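Long-range contacts in sigma regulatory family protein-PP2C phosphatase (PDB 6MAB), which is probably a membrane-anchored PP2C-type phosphatase, the periplasmic domain described here serving as its sensor, with a proposed role in regulating the TCA cycle: residues S11-D16 with I264-L269; S167-I172 with L257-K262; E74-K79 with V89-I94; P56-S61 with E95-N100. All coordinates share one frame; numbering follows the deposited sequence.

Contact 1 (S11-D16 with I264-L269); sequences SSITSD and IIFASL
Ile-13, on the long helix 2-31, carries this contact by spreading its branches over four residues of the segment 264-269. Its outermost carbon, CD1, stands over one face of the Phe-266 ring, 4.2 Å from the ring centroid and only 15° off the ring normal, displaced toward the rim: a CH-pi contact. Lower down the same branch, Ile-13 CG1 lies 3.9 Å from Ile-265 CG2. The other branch serves the far side, where Ile-13 CG2 meets Ser-268 CB at 3.9 Å and Leu-269 CD2 at 4.0 Å. This division follows from chi1 of 65°, which sets CG1 between the backbone N and carbonyl carbon and turns CG2 anti to the latter. Thr-14 CG2 adds a slight touch on Ile-265 CG2, while its hydroxyl is taken up by Leu-10 O.

No direct hydrogen bond crosses between the segments. One water bridges them instead, donating to Ile-13 O at 2.7 Å and hydrogen-bonding Ser-268 OG at 2.7 Å. Ile-265 CG2 also lies 3.5 Å from Ile-13 O, so that carbonyl has an apolar neighbour as well as the water.

In the second shell, Trp-243 meets the Phe-266 ring edge-to-face, and Ile-265 and Leu-269 continue along helix 2-31 onto Leu-17 and Thr-9. The contact thus lays the chain's last helix, 262-267, against the first, near both ends of the sensor domain. Its chemistry is mainly apolar, with shape rather than direct polar pairing setting the fit and a single water joining the Ile-13 carbonyl to the Ser-268 hydroxyl.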
loop_
_atom_site.group_PDB
_atom_site.type_symbol
_atom_site.label_atom_id
_atom_site.label_comp_id
_atom_site.label_asym_id
_atom_site.label_seq_id
_atom_site.Cartn_x
_atom_site.Cartn_y
_atom_site.Cartn_z
ATOM N N SER A 11 25.620 14.779 -2.836
ATOM C CA SER A 11 25.107 13.625 -3.570
ATOM C C SER A 11 25.727 12.331 -3.057
ATOM O O SER A 11 25.039 11.317 -2.903
ATOM C CB SER A 11 25.390 13.794 -5.063
ATOM O OG SER A 11 25.005 12.638 -5.785
ATOM N N SER A 12 27.032 12.350 -2.785
ATOM C CA SER A 12 27.717 11.149 -2.331
ATOM C C SER A 12 27.189 10.663 -0.987
ATOM O O SER A 12 26.983 9.459 -0.799
ATOM C CB SER A 12 29.223 11.405 -2.250
ATOM O OG SER A 12 29.716 11.657 -3.544
ATOM N N ILE A 13 26.966 11.568 -0.035
ATOM C CA ILE A 13 26.589 11.091 1.293
ATOM C C ILE A 13 25.113 10.733 1.396
ATOM O O ILE A 13 24.725 10.072 2.360
ATOM C CB ILE A 13 26.946 12.100 2.401
ATOM C CG1 ILE A 13 26.129 13.383 2.254
ATOM C CG2 ILE A 13 28.471 12.356 2.394
ATOM C CD1 ILE A 13 26.436 14.436 3.343
ATOM N N THR A 14 24.296 11.103 0.403
ATOM C CA THR A 14 22.885 10.741 0.361
ATOM C C THR A 14 22.581 9.606 -0.605
ATOM O O THR A 14 21.445 9.133 -0.651
ATOM C CB THR A 14 22.045 11.955 -0.019
ATOM O OG1 THR A 14 22.490 12.497 -1.264
ATOM C CG2 THR A 14 22.149 13.038 1.096
ATOM N N SER A 15 23.570 9.162 -1.369
ATOM C CA SER A 15 23.329 8.175 -2.414
ATOM C C SER A 15 22.690 6.914 -1.849
ATOM O O SER A 15 21.827 6.289 -2.483
ATOM C CB SER A 15 24.669 7.857 -3.098
ATOM O OG SER A 15 24.538 6.800 -4.011
ATOM N N ASP A 16 23.103 6.525 -0.653
ATOM C CA ASP A 16 22.677 5.256 -0.091
ATOM C C ASP A 16 21.208 5.281 0.316
ATOM O O ASP A 16 20.549 4.235 0.284
ATOM C CB ASP A 16 23.582 4.914 1.089
ATOM C CG ASP A 16 23.223 3.609 1.738
ATOM O OD1 ASP A 16 23.398 2.551 1.094
ATOM O OD2 ASP A 16 22.775 3.647 2.898
ATOM N N ILE A 264 24.313 10.808 11.168
ATOM C CA ILE A 264 24.876 9.579 10.606
ATOM C C ILE A 264 25.201 9.781 9.133
ATOM O O ILE A 264 26.276 9.395 8.655
ATOM C CB ILE A 264 23.882 8.417 10.831
ATOM C CG1 ILE A 264 23.768 8.117 12.337
ATOM C CG2 ILE A 264 24.287 7.192 10.052
ATOM C CD1 ILE A 264 22.738 7.056 12.726
ATOM N N ILE A 265 24.294 10.421 8.398
ATOM C CA ILE A 265 24.561 10.763 7.003
ATOM C C ILE A 265 25.863 11.541 6.901
ATOM O O ILE A 265 26.739 11.226 6.092
ATOM C CB ILE A 265 23.381 11.565 6.417
ATOM C CG1 ILE A 265 22.121 10.698 6.339
ATOM C CG2 ILE A 265 23.758 12.168 5.053
ATOM C CD1 ILE A 265 22.228 9.528 5.371
ATOM N N PHE A 266 26.015 12.570 7.727
ATOM C CA PHE A 266 27.182 13.427 7.613
ATOM C C PHE A 266 28.453 12.745 8.094
ATOM O O PHE A 266 29.539 13.158 7.701
ATOM C CB PHE A 266 26.938 14.739 8.381
ATOM C CG PHE A 266 26.217 15.779 7.555
ATOM C CD1 PHE A 266 24.975 15.515 7.027
ATOM C CD2 PHE A 266 26.800 16.999 7.272
ATOM C CE1 PHE A 266 24.316 16.445 6.256
ATOM C CE2 PHE A 266 26.135 17.929 6.496
ATOM C CZ PHE A 266 24.882 17.635 5.988
ATOM N N ALA A 267 28.347 11.702 8.916
ATOM C CA ALA A 267 29.541 11.013 9.380
ATOM C C ALA A 267 30.296 10.381 8.221
ATOM O O ALA A 267 31.500 10.112 8.351
ATOM C CB ALA A 267 29.185 9.941 10.417
ATOM N N SER A 268 29.608 10.142 7.097
ATOM C CA SER A 268 30.262 9.628 5.889
ATOM C C SER A 268 31.277 10.596 5.317
ATOM O O SER A 268 32.056 10.208 4.435
ATOM C CB SER A 268 29.231 9.321 4.791
ATOM O OG SER A 268 28.382 8.262 5.173
ATOM N N LEU A 269 31.284 11.847 5.771
ATOM C CA LEU A 269 32.302 12.776 5.296
ATOM C C LEU A 269 33.697 12.370 5.745
ATOM O O LEU A 269 34.673 12.727 5.074
ATOM C CB LEU A 269 32.005 14.200 5.773
ATOM C CG LEU A 269 30.754 14.863 5.204
ATOM C CD1 LEU A 269 30.428 16.117 6.004
ATOM C CD2 LEU A 269 30.965 15.215 3.744
HETATM O O HOH W 1 25.940 8.405 4.117
#

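Contact 2 (S167-I172 with L257-K262); sequences SVKTAI and LTYEEK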
loop_
_atom_site.group_PDB
_atom_site.type_symbol
_atom_site.label_atom_id
_atom_site.label_comp_id
_atom_site.label_asym_id
_atom_site.label_seq_id
_atom_site.Cartn_x
_atom_site.Cartn_y
_atom_site.Cartn_z
ATOM N N SER A 167 22.229 1.520 9.209
ATOM C CA SER A 167 21.107 0.984 8.443
ATOM C C SER A 167 19.996 2.030 8.275
ATOM O O SER A 167 19.522 2.617 9.247
ATOM C CB SER A 167 20.562 -0.269 9.129
ATOM O OG SER A 167 19.617 -0.936 8.310
ATOM N N VAL A 168 19.565 2.267 7.042
ATOM C CA VAL A 168 18.555 3.291 6.818
ATOM C C VAL A 168 17.199 2.768 7.249
ATOM O O VAL A 168 16.927 1.564 7.251
ATOM C CB VAL A 168 18.530 3.767 5.352
ATOM C CG1 VAL A 168 19.944 4.093 4.889
ATOM C CG2 VAL A 168 17.849 2.757 4.459
ATOM N N LYS A 169 16.341 3.697 7.614
ATOM C CA LYS A 169 14.984 3.422 8.049
ATOM C C LYS A 169 14.022 3.697 6.900
ATOM O O LYS A 169 14.385 4.338 5.915
ATOM C CB LYS A 169 14.647 4.285 9.262
ATOM C CG LYS A 169 15.640 4.097 10.405
ATOM C CD LYS A 169 15.338 5.003 11.593
ATOM C CE LYS A 169 16.405 4.866 12.682
ATOM N NZ LYS A 169 17.786 5.102 12.167
ATOM N N THR A 170 12.792 3.192 7.024
ATOM C CA THR A 170 11.855 3.208 5.905
ATOM C C THR A 170 10.452 3.540 6.397
ATOM O O THR A 170 10.036 3.096 7.468
ATOM C CB THR A 170 11.824 1.842 5.189
ATOM O OG1 THR A 170 13.146 1.477 4.793
ATOM C CG2 THR A 170 10.891 1.859 3.958
ATOM N N ALA A 171 9.711 4.286 5.584
ATOM C CA ALA A 171 8.291 4.534 5.801
ATOM C C ALA A 171 7.557 4.302 4.488
ATOM O O ALA A 171 8.032 4.702 3.425
ATOM C CB ALA A 171 8.027 5.937 6.294
ATOM N N ILE A 172 6.420 3.618 4.575
ATOM C CA ILE A 172 5.524 3.413 3.444
ATOM C C ILE A 172 4.476 4.512 3.478
ATOM O O ILE A 172 3.805 4.699 4.509
ATOM C CB ILE A 172 4.861 2.030 3.511
ATOM C CG1 ILE A 172 5.917 0.924 3.588
ATOM C CG2 ILE A 172 3.887 1.825 2.344
ATOM C CD1 ILE A 172 6.882 0.863 2.427
ATOM N N LEU A 257 9.562 6.228 1.609
ATOM C CA LEU A 257 10.454 7.216 2.204
ATOM C C LEU A 257 11.555 6.457 2.928
ATOM O O LEU A 257 11.273 5.732 3.882
ATOM C CB LEU A 257 9.696 8.121 3.191
ATOM C CG LEU A 257 10.582 9.013 4.072
ATOM C CD1 LEU A 257 11.271 10.119 3.309
ATOM C CD2 LEU A 257 9.703 9.610 5.194
ATOM N N THR A 258 12.807 6.585 2.481
ATOM C CA THR A 258 13.907 6.122 3.324
ATOM C C THR A 258 14.479 7.319 4.079
ATOM O O THR A 258 14.422 8.450 3.601
ATOM C CB THR A 258 14.984 5.432 2.504
ATOM O OG1 THR A 258 15.332 6.277 1.415
ATOM C CG2 THR A 258 14.459 4.091 1.992
ATOM N N TYR A 259 14.984 7.080 5.284
ATOM C CA TYR A 259 15.441 8.199 6.098
ATOM C C TYR A 259 16.488 7.703 7.077
ATOM O O TYR A 259 16.604 6.500 7.348
ATOM C CB TYR A 259 14.261 8.916 6.816
ATOM C CG TYR A 259 13.499 8.078 7.857
ATOM C CD1 TYR A 259 12.510 7.188 7.468
ATOM C CD2 TYR A 259 13.785 8.184 9.217
ATOM C CE1 TYR A 259 11.819 6.400 8.400
ATOM C CE2 TYR A 259 13.084 7.406 10.158
ATOM C CZ TYR A 259 12.114 6.521 9.727
ATOM O OH TYR A 259 11.425 5.726 10.633
ATOM N N GLU A 260 17.251 8.658 7.602
ATOM C CA GLU A 260 18.381 8.380 8.476
ATOM C C GLU A 260 18.686 9.653 9.251
ATOM O O GLU A 260 18.401 10.761 8.783
ATOM C CB GLU A 260 19.603 7.937 7.656
ATOM C CG GLU A 260 20.859 7.667 8.461
ATOM C CD GLU A 260 20.682 6.580 9.523
ATOM O OE1 GLU A 260 20.000 6.826 10.560
ATOM O OE2 GLU A 260 21.241 5.473 9.319
ATOM N N GLU A 261 19.266 9.491 10.437
ATOM C CA GLU A 261 19.714 10.658 11.184
ATOM C C GLU A 261 20.707 11.466 10.358
ATOM O O GLU A 261 21.631 10.920 9.761
ATOM C CB GLU A 261 20.342 10.227 12.509
ATOM C CG GLU A 261 19.356 9.540 13.428
ATOM C CD GLU A 261 19.978 9.090 14.723
ATOM O OE1 GLU A 261 20.858 9.803 15.245
ATOM O OE2 GLU A 261 19.580 8.015 15.212
ATOM N N LYS A 262 20.503 12.778 10.316
ATOM C CA LYS A 262 21.426 13.651 9.604
ATOM C C LYS A 262 22.866 13.459 10.078
ATOM O O LYS A 262 23.809 13.497 9.273
ATOM C CB LYS A 262 20.977 15.103 9.789
ATOM C CG LYS A 262 21.832 16.116 9.081
ATOM C CD LYS A 262 21.217 17.515 9.183
ATOM C CE LYS A 262 22.227 18.620 9.127
ATOM N NZ LYS A 262 21.559 19.929 9.408
HETATM O O HOH W 2 21.782 3.428 10.750
#
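The Tyr-259 ring has Lys-169 laid across one face: CB sits 3.6 Å from the ring centroid and 17° off its normal, a close CH-pi contact displaced toward the rim. Farther along the lysine, CD comes 3.6 Å from Tyr-259 CE2, the side chains crossing at about a right angle. The backbone N of Ala-171 approaches the rim of the ring, close to its plane. With chi1 at 65°, the tyrosine CG lies between its backbone N and carbonyl carbon, and the ring leans over the neighbouring strand; its hydroxyl bonds to Asp-184.

Beneath the ring the strands pair antiparallel. Lys-169 with Tyr-259 and Ala-171 with Leu-257 are hydrogen-bonded pairs, the bond from Leu-257 N to Ala-171 O being the straightest at 175°. Between them the non-hydrogen-bonded pair Thr-170 and Thr-258 turns its side chains to the other face, side by side.

The lysine chain bends at its last torsion and ends in a weakly hydrogen-bonded salt bridge, NZ to Glu-260 OE1 at 3.2 Å. That oxygen also accepts from Glu-261 N, while a water donates to Glu-260 OE2 and Ser-167 O; the Ser-167 end, poorly ordered, is doubtful.

This pairing lies inside a six-stranded antiparallel sheet, with strand 179-182 beyond 169-174 and strand 240-249 beyond 254-261. Helix 2-31 covers the threonine face, where Thr-258 OG1 bonds to Leu-17 O and Val-168 packs on Asn-20.

Contact 3 (E74-K79 with V89-I94); sequences EISLVK and VASSRI
Ser-76 and Ser-91 form the tight part of this contact, toward the open end of the beta hairpin: in a non-hydrogen-bonded antiparallel pair, their OG atoms are 2.7 Å apart, probably hydrogen-bonded, though the Ser-91 proton has a second acceptor within reach. The Ser-76 hydroxyl donates to Glu-74 OE2, on its anti side, and that oxygen also bonds Tyr-101. Ser-91 OG accepts from Arg-93 N in an ST turn. Next along, Ser-92 grips Ile-75 twice: its OG accepts from Ile-75 N at 2.9 Å with a 168° angle, and its own N donates to Ile-75 O.

At the other end the pairing is less regular. Val-89 and Ala-90 both face Leu-77 in a classic beta bulge; Leu-77 O takes a 2.9 Å bond from Val-89 N but only a weak one from Ala-90 N. Beyond it, partly exposed Lys-79 adds only an apolar touch of CB on Val-89 CG1, 3.7 Å away.

Arg-93, also partly exposed and salt-bridged to Glu-95 as well, reaches Glu-74 OE1 through NH1 at 2.7 Å, a salt bridge whose hydrogen bond is weak, bent to 126°, with carboxylate and guanidinium planes 65° apart. The serine and backbone bonds thus fix the register, while the Arg-93 bridge is probably mainly electrostatic.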
loop_
_atom_site.group_PDB
_atom_site.type_symbol
_atom_site.label_atom_id
_atom_site.label_comp_id
_atom_site.label_asym_id
_atom_site.label_seq_id
_atom_site.Cartn_x
_atom_site.Cartn_y
_atom_site.Cartn_z
ATOM N N GLU A 74 -8.614 -12.171 3.372
ATOM C CA GLU A 74 -9.879 -12.263 2.660
ATOM C C GLU A 74 -9.603 -12.535 1.197
ATOM O O GLU A 74 -8.755 -11.875 0.590
ATOM C CB GLU A 74 -10.684 -10.955 2.786
ATOM C CG GLU A 74 -12.019 -10.947 2.029
ATOM C CD GLU A 74 -12.815 -9.662 2.255
ATOM O OE1 GLU A 74 -12.640 -9.065 3.331
ATOM O OE2 GLU A 74 -13.603 -9.248 1.366
ATOM N N ILE A 75 -10.336 -13.478 0.626
ATOM C CA ILE A 75 -10.499 -13.526 -0.815
ATOM C C ILE A 75 -11.994 -13.566 -1.117
ATOM O O ILE A 75 -12.723 -14.391 -0.556
ATOM C CB ILE A 75 -9.755 -14.725 -1.433
ATOM C CG1 ILE A 75 -10.035 -14.777 -2.919
ATOM C CG2 ILE A 75 -10.176 -16.017 -0.780
ATOM C CD1 ILE A 75 -9.048 -15.643 -3.655
ATOM N N SER A 76 -12.457 -12.635 -1.966
ATOM C CA SER A 76 -13.879 -12.449 -2.236
ATOM C C SER A 76 -14.154 -12.307 -3.728
ATOM O O SER A 76 -13.414 -11.639 -4.445
ATOM C CB SER A 76 -14.420 -11.198 -1.526
ATOM O OG SER A 76 -14.382 -11.360 -0.123
ATOM N N LEU A 77 -15.247 -12.925 -4.164
ATOM C CA LEU A 77 -15.841 -12.668 -5.461
ATOM C C LEU A 77 -16.921 -11.624 -5.280
ATOM O O LEU A 77 -17.896 -11.852 -4.543
ATOM C CB LEU A 77 -16.453 -13.926 -6.052
ATOM C CG LEU A 77 -15.610 -15.028 -6.645
ATOM C CD1 LEU A 77 -16.582 -16.107 -7.138
ATOM C CD2 LEU A 77 -14.754 -14.472 -7.778
ATOM N N VAL A 78 -16.755 -10.501 -5.965
ATOM C CA VAL A 78 -17.609 -9.331 -5.821
ATOM C C VAL A 78 -18.348 -9.150 -7.134
ATOM O O VAL A 78 -17.738 -8.856 -8.166
ATOM C CB VAL A 78 -16.797 -8.085 -5.452
ATOM C CG1 VAL A 78 -17.745 -6.894 -5.119
ATOM C CG2 VAL A 78 -15.889 -8.394 -4.283
ATOM N N LYS A 79 -19.668 -9.329 -7.105
ATOM C CA LYS A 79 -20.456 -9.213 -8.320
ATOM C C LYS A 79 -20.657 -7.742 -8.642
ATOM O O LYS A 79 -20.923 -6.928 -7.755
ATOM C CB LYS A 79 -21.811 -9.901 -8.149
ATOM C CG LYS A 79 -22.725 -9.757 -9.331
ATOM C CD LYS A 79 -24.065 -10.425 -9.060
ATOM C CE LYS A 79 -25.012 -10.264 -10.236
ATOM N NZ LYS A 79 -24.496 -10.959 -11.453
ATOM N N VAL A 89 -20.539 -11.844 -3.269
ATOM C CA VAL A 89 -21.348 -13.042 -3.481
ATOM C C VAL A 89 -20.625 -14.327 -3.102
ATOM O O VAL A 89 -21.264 -15.391 -3.091
ATOM C CB VAL A 89 -21.867 -13.129 -4.932
ATOM C CG1 VAL A 89 -22.798 -11.953 -5.229
ATOM C CG2 VAL A 89 -20.728 -13.161 -5.929
ATOM N N ALA A 90 -19.334 -14.269 -2.788
ATOM C CA ALA A 90 -18.629 -15.391 -2.187
ATOM C C ALA A 90 -17.374 -14.846 -1.520
ATOM O O ALA A 90 -16.727 -13.947 -2.063
ATOM C CB ALA A 90 -18.271 -16.454 -3.228
ATOM N N SER A 91 -17.049 -15.368 -0.332
ATOM C CA SER A 91 -15.865 -14.923 0.391
ATOM C C SER A 91 -15.324 -16.019 1.305
ATOM O O SER A 91 -16.086 -16.794 1.893
ATOM C CB SER A 91 -16.168 -13.689 1.242
ATOM O OG SER A 91 -14.968 -13.187 1.811
ATOM N N SER A 92 -13.999 -16.068 1.422
ATOM C CA SER A 92 -13.362 -16.853 2.474
ATOM C C SER A 92 -13.672 -16.305 3.854
ATOM O O SER A 92 -13.470 -17.017 4.843
ATOM C CB SER A 92 -11.846 -16.883 2.273
ATOM O OG SER A 92 -11.287 -15.593 2.436
ATOM N N ARG A 93 -14.126 -15.049 3.939
ATOM C CA ARG A 93 -14.600 -14.439 5.186
ATOM C C ARG A 93 -16.116 -14.505 5.165
ATOM O O ARG A 93 -16.774 -13.653 4.562
ATOM C CB ARG A 93 -14.143 -12.990 5.327
ATOM C CG ARG A 93 -12.775 -12.797 5.936
ATOM C CD ARG A 93 -12.363 -11.330 5.873
ATOM N NE ARG A 93 -12.921 -10.515 6.944
ATOM C CZ ARG A 93 -12.862 -9.184 6.974
ATOM N NH1 ARG A 93 -12.282 -8.508 5.986
ATOM N NH2 ARG A 93 -13.389 -8.523 7.990
ATOM N N ILE A 94 -16.672 -15.513 5.843
ATOM C CA ILE A 94 -18.106 -15.755 5.759
ATOM C C ILE A 94 -18.868 -14.512 6.174
ATOM O O ILE A 94 -19.932 -14.196 5.620
ATOM C CB ILE A 94 -18.484 -16.970 6.627
ATOM C CG1 ILE A 94 -17.673 -18.201 6.197
ATOM C CG2 ILE A 94 -19.990 -17.237 6.575
ATOM C CD1 ILE A 94 -17.756 -18.540 4.724
#

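Contact 4 (P56-S61 with E95-N100); sequences PDLALS and EQLGKN
This is a mostly apolar surface contact in which the loop after strand 86-91 sets one leucine, Leu-97, against the start of helix 58-68. No hydrogen bond crosses between the segments; the evidence is in the carbons. Leu-97 CG lies 3.8 Å from Pro-56 CB. Both leucine methyls lie near Ser-61 OG, Leu-97 CD1 closer at 3.4 Å, and CD2 also meets Leu-58 CD1 at 4.0 Å, the two leucines crossing at about a right angle. Leu-97 CG stands anti to its backbone N (chi1 -170°), which carries the branch onto the helix start. Pro-56 extends the contact past the leucine, its CG 3.8 Å from Gly-98 CA.

Both partners are shaped by local bonds. Leu-97 and Gly-98 occupy the middle of a type II turn from Gln-96 to Lys-99, closed by Lys-99 N to Gln-96 O and braced by the lysine NZ on Gln-96 OE1 at 2.7 Å. In the other segment, Asp-57 N-caps the helix: its OD1 takes a nearly straight bond (170°) from Leu-60 N, met from above the carboxylate plane. Asp-57 O accepts both the N and the OG of Ser-61, from opposite faces of its plane.

Strand 86-91 runs beside both segments. Ser-61 OG also accepts from Ser-91 N. Asp-57 pairs with Val-89 and Gly-98 with Val-88 through backbone bonds, while Leu-60 reaches inward to Ala-90 and to Leu-77 of strand 74-80.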
loop_
_atom_site.group_PDB
_atom_site.type_symbol
_atom_site.label_atom_id
_atom_site.label_comp_id
_atom_site.label_asym_id
_atom_site.label_seq_id
_atom_site.Cartn_x
_atom_site.Cartn_y
_atom_site.Cartn_z
ATOM N N PRO A 56 -25.437 -14.323 -3.201
ATOM C CA PRO A 56 -24.430 -14.844 -2.273
ATOM C C PRO A 56 -24.528 -16.355 -2.132
ATOM O O PRO A 56 -25.606 -16.912 -1.924
ATOM C CB PRO A 56 -24.754 -14.125 -0.962
ATOM C CG PRO A 56 -25.385 -12.856 -1.393
ATOM C CD PRO A 56 -26.189 -13.200 -2.616
ATOM N N ASP A 57 -23.382 -17.006 -2.254
ATOM C CA ASP A 57 -23.255 -18.457 -2.302
ATOM C C ASP A 57 -22.500 -18.897 -1.054
ATOM O O ASP A 57 -21.268 -18.799 -0.993
ATOM C CB ASP A 57 -22.525 -18.878 -3.570
ATOM C CG ASP A 57 -22.487 -20.397 -3.769
ATOM O OD1 ASP A 57 -22.671 -21.160 -2.797
ATOM O OD2 ASP A 57 -22.239 -20.819 -4.917
ATOM N N LEU A 58 -23.246 -19.400 -0.067
ATOM C CA LEU A 58 -22.626 -19.849 1.173
ATOM C C LEU A 58 -21.744 -21.071 0.942
ATOM O O LEU A 58 -20.619 -21.137 1.451
ATOM C CB LEU A 58 -23.705 -20.156 2.215
ATOM C CG LEU A 58 -23.176 -20.613 3.575
ATOM C CD1 LEU A 58 -22.224 -19.574 4.158
ATOM C CD2 LEU A 58 -24.320 -20.886 4.545
ATOM N N ALA A 59 -22.231 -22.039 0.167
ATOM C CA ALA A 59 -21.454 -23.244 -0.103
ATOM C C ALA A 59 -20.104 -22.901 -0.708
ATOM O O ALA A 59 -19.067 -23.426 -0.291
ATOM C CB ALA A 59 -22.234 -24.174 -1.035
ATOM N N LEU A 60 -20.094 -22.027 -1.711
ATOM C CA LEU A 60 -18.830 -21.662 -2.328
ATOM C C LEU A 60 -17.930 -20.947 -1.330
ATOM O O LEU A 60 -16.718 -21.183 -1.294
ATOM C CB LEU A 60 -19.080 -20.784 -3.552
ATOM C CG LEU A 60 -17.817 -20.250 -4.213
ATOM C CD1 LEU A 60 -16.931 -21.391 -4.672
ATOM C CD2 LEU A 60 -18.164 -19.344 -5.381
ATOM N N SER A 61 -18.508 -20.059 -0.523
ATOM C CA SER A 61 -17.739 -19.360 0.500
ATOM C C SER A 61 -17.059 -20.340 1.448
ATOM O O SER A 61 -15.884 -20.163 1.800
ATOM C CB SER A 61 -18.668 -18.415 1.264
ATOM O OG SER A 61 -19.175 -17.418 0.392
ATOM N N GLU A 95 -18.331 -13.786 7.157
ATOM C CA GLU A 95 -19.000 -12.615 7.701
ATOM C C GLU A 95 -19.138 -11.493 6.669
ATOM O O GLU A 95 -19.995 -10.615 6.832
ATOM C CB GLU A 95 -18.232 -12.128 8.938
ATOM C CG GLU A 95 -16.805 -11.591 8.668
ATOM C CD GLU A 95 -15.687 -12.645 8.798
ATOM O OE1 GLU A 95 -15.939 -13.864 8.633
ATOM O OE2 GLU A 95 -14.532 -12.236 9.065
ATOM N N GLN A 96 -18.316 -11.502 5.621
ATOM C CA GLN A 96 -18.400 -10.517 4.545
ATOM C C GLN A 96 -19.461 -10.851 3.509
ATOM O O GLN A 96 -19.795 -9.997 2.681
ATOM C CB GLN A 96 -17.063 -10.384 3.810
ATOM C CG GLN A 96 -15.919 -9.874 4.652
ATOM C CD GLN A 96 -16.234 -8.564 5.320
ATOM O OE1 GLN A 96 -16.816 -8.542 6.407
ATOM N NE2 GLN A 96 -15.861 -7.458 4.680
ATOM N N LEU A 97 -20.003 -12.058 3.536
ATOM C CA LEU A 97 -20.891 -12.491 2.475
ATOM C C LEU A 97 -22.126 -11.593 2.373
ATOM O O LEU A 97 -22.808 -11.327 3.370
ATOM C CB LEU A 97 -21.288 -13.940 2.733
ATOM C CG LEU A 97 -22.021 -14.688 1.637
ATOM C CD1 LEU A 97 -21.182 -14.717 0.371
ATOM C CD2 LEU A 97 -22.304 -16.098 2.116
ATOM N N GLY A 98 -22.422 -11.134 1.152
ATOM C CA GLY A 98 -23.599 -10.323 0.884
ATOM C C GLY A 98 -23.425 -8.825 1.072
ATOM O O GLY A 98 -24.356 -8.065 0.762
ATOM N N LYS A 99 -22.266 -8.376 1.548
ATOM C CA LYS A 99 -22.077 -6.968 1.870
ATOM C C LYS A 99 -21.960 -6.134 0.601
ATOM O O LYS A 99 -21.339 -6.550 -0.382
ATOM C CB LYS A 99 -20.817 -6.788 2.721
ATOM C CG LYS A 99 -20.995 -7.223 4.177
ATOM C CD LYS A 99 -19.744 -6.970 5.004
ATOM C CE LYS A 99 -20.038 -7.132 6.501
ATOM N NZ LYS A 99 -18.806 -6.899 7.320
ATOM N N ASN A 100 -22.553 -4.945 0.624
ATOM C CA ASN A 100 -22.284 -3.979 -0.431
ATOM C C ASN A 100 -20.831 -3.521 -0.350
ATOM O O ASN A 100 -20.339 -3.174 0.725
ATOM C CB ASN A 100 -23.202 -2.777 -0.317
ATOM C CG ASN A 100 -22.842 -1.704 -1.316
ATOM O OD1 ASN A 100 -21.891 -0.949 -1.114
ATOM N ND2 ASN A 100 -23.579 -1.649 -2.416
#

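In the fold
The four contacts fall into two groups on opposite sides of the chain's centre. Contacts 3 and 4, centres 6 Å apart, belong to the five-stranded sheet and its flanking helix 58-68; they touch where Val-89 O meets Asp-57 N and Ser-91 N meets Ser-61 OG, and contact 3 is nested within the loop closed by contact 4. Contacts 1 and 2, centres 13 Å apart, belong to the six-stranded sheet end, strand 254-261 leading directly into helix 262-267. Contact 2 follows contacts 3 and 4 in series, centres 37 and 42 Å away. Contact 1 encloses all the others, bringing the two chain ends together in an elongated, two-sheet sensor domain.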